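Local atomic coordinates of Bot.2110.4 (Unidentified, PDB entry 5VMR), a protein that is probably a computationally designed three-helix mini-binder, closed by one disulfide, made to bind a botulinum neurotoxin. Residues 15-18 / 19-22. Numbering follows the deposited sequence.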
ATOM      1  N   ILE C  15      -2.525  24.231 -23.579  1.00 46.94           N
ATOM      2  CA  ILE C  15      -2.933  23.092 -24.407  1.00 48.64           C
ATOM      3  C   ILE C  15      -3.017  23.399 -25.923  1.00 51.01           C
ATOM      4  O   ILE C  15      -3.488  22.563 -26.692  1.00 50.40           O
ATOM      5  CB  ILE C  15      -4.310  22.526 -23.945  1.00 43.78           C
ATOM      6  CG1 ILE C  15      -5.447  23.493 -24.276  1.00 45.01           C
ATOM      7  CG2 ILE C  15      -4.317  22.243 -22.431  1.00 42.23           C
ATOM      8  CD1 ILE C  15      -6.827  22.891 -24.098  1.00 45.51           C
ATOM      9  N   GLY C  16      -2.544  24.566 -26.364  1.00 55.68           N
ATOM     10  CA  GLY C  16      -2.747  24.969 -27.756  1.00 64.24           C
ATOM     11  C   GLY C  16      -4.120  25.608 -27.800  1.00 69.90           C
ATOM     12  O   GLY C  16      -4.533  26.143 -26.812  1.00 72.30           O
ATOM     13  N   ASP C  17      -4.842  25.572 -28.907  1.00 73.52           N
ATOM     14  CA  ASP C  17      -6.178  26.187 -28.907  1.00 75.59           C
ATOM     15  C   ASP C  17      -6.087  27.652 -28.451  1.00 69.38           C
ATOM     16  O   ASP C  17      -6.570  28.030 -27.374  1.00 65.39           O
ATOM     17  CB  ASP C  17      -7.152  25.399 -28.010  1.00 74.80           C
ATOM     18  CG  ASP C  17      -8.605  25.837 -28.181  1.00 70.78           C
ATOM     19  OD1 ASP C  17      -8.854  26.925 -28.741  1.00 70.26           O
ATOM     20  OD2 ASP C  17      -9.504  25.090 -27.745  1.00 69.82           O
ATOM     21  N   GLU C  18      -5.449  28.461 -29.286  1.00 68.54           N
ATOM     22  CA  GLU C  18      -5.321  29.889 -29.054  1.00 68.13           C
ATOM     23  C   GLU C  18      -6.712  30.516 -29.002  1.00 64.01           C
ATOM     24  O   GLU C  18      -6.938  31.526 -28.330  1.00 62.10           O
ATOM     25  CB  GLU C  18      -4.467  30.507 -30.164  1.00 75.60           C
ATOM     26  CG  GLU C  18      -4.168  31.986 -30.032  0.62 82.28           C
ATOM     27  CD  GLU C  18      -3.269  32.488 -31.153  0.60 88.77           C
ATOM     28  OE1 GLU C  18      -2.887  31.675 -32.022  0.91 90.88           O
ATOM     29  OE2 GLU C  18      -2.962  33.699 -31.180  0.66 91.39           O
ATOM     30  N   ASP C  19      -7.651  29.862 -29.678  1.00 64.35           N
ATOM     31  CA  ASP C  19      -9.010  30.355 -29.828  1.00 67.08           C
ATOM     32  C   ASP C  19      -9.756  30.447 -28.501  1.00 60.09           C
ATOM     33  O   ASP C  19     -10.306  31.496 -28.161  1.00 59.82           O
ATOM     34  CB  ASP C  19      -9.788  29.438 -30.772  1.00 76.65           C
ATOM     35  CG  ASP C  19     -11.108  30.035 -31.203  1.00 86.68           C
ATOM     36  OD1 ASP C  19     -11.298  31.258 -31.036  1.00 85.58           O
ATOM     37  OD2 ASP C  19     -11.976  29.271 -31.668  1.00 98.83           O
ATOM     38  N   ALA C  20      -9.797  29.334 -27.772  1.00 56.69           N
ATOM     39  CA  ALA C  20     -10.446  29.288 -26.466  1.00 54.82           C
ATOM     40  C   ALA C  20      -9.810  30.294 -25.507  1.00 54.00           C
ATOM     41  O   ALA C  20     -10.507  30.946 -24.727  1.00 52.67           O
ATOM     42  CB  ALA C  20     -10.381  27.879 -25.889  1.00 53.20           C
ATOM     43  N   ALA C  21      -8.489  30.430 -25.596  1.00 54.45           N
ATOM     44  CA  ALA C  21      -7.770  31.429 -24.816  1.00 56.61           C
ATOM     45  C   ALA C  21      -8.345  32.822 -25.078  1.00 58.73           C
ATOM     46  O   ALA C  21      -8.695  33.547 -24.141  1.00 58.85           O
ATOM     47  CB  ALA C  21      -6.277  31.388 -25.142  1.00 56.63           C
ATOM     48  N   ARG C  22      -8.464  33.172 -26.358  1.00 63.13           N
ATOM     49  CA  ARG C  22      -9.018  34.464 -26.763  1.00 66.98           C
ATOM     50  C   ARG C  22     -10.451  34.643 -26.272  1.00 66.01           C
ATOM     51  O   ARG C  22     -10.804  35.692 -25.730  1.00 66.04           O
ATOM     52  CB  ARG C  22      -8.980  34.611 -28.284  1.00 70.64           C
ATOM     53  CG  ARG C  22      -8.087  35.725 -28.787  1.00 75.51           C
ATOM     54  CD  ARG C  22      -8.039  35.727 -30.308  1.00 81.22           C
ATOM     55  NE  ARG C  22      -6.672  35.826 -30.807  1.00 86.12           N
ATOM     56  CZ  ARG C  22      -6.007  34.822 -31.366  1.00 89.07           C
ATOM     57  NH1 ARG C  22      -6.579  33.628 -31.503  1.00 88.20           N
ATOM     58  NH2 ARG C  22      -4.766  35.010 -31.792  1.00 94.26           N
TER
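The side-chain oxygen OD1 of D17 takes the backbone N-H of A20 in a 2.8 Å hydrogen bond that is almost straight, 171° at the hydrogen. The N-H comes from above the carboxylate plane, 45° out of it. This is an N-cap: D17 sits just before the helix, and with CG anti to its own N (chi1 -169°) the carboxylate is carried forward over the first turn, where it satisfies an amide that has no carbonyl of the preceding turn to serve it. A carboxylate here should also interact favourably with the helix dipole. The CB of A20 packs against the same group, 3.5 Å from D17 OD2.

One residue on, the regular helical pattern takes over, with R22 N donating to E18 O at 3.0 Å. The same two residues meet again through their side chains. E18 runs out fully extended, while R22 bends at chi3 so that its NH1 lies 3.3 Å from E18 CG and its NH2 turns to OE2. That pair forms an i to i+4 salt bridge on the helix surface; its modelled separation is implausibly short, so its exact geometry is doubtful.

In the fold, this is the turn from helix 3-14 into helix 18-28. A20 and A21 rest on F12 of helix 3-14, whereas E18 and R22 touch I39, just beyond helix 32-38.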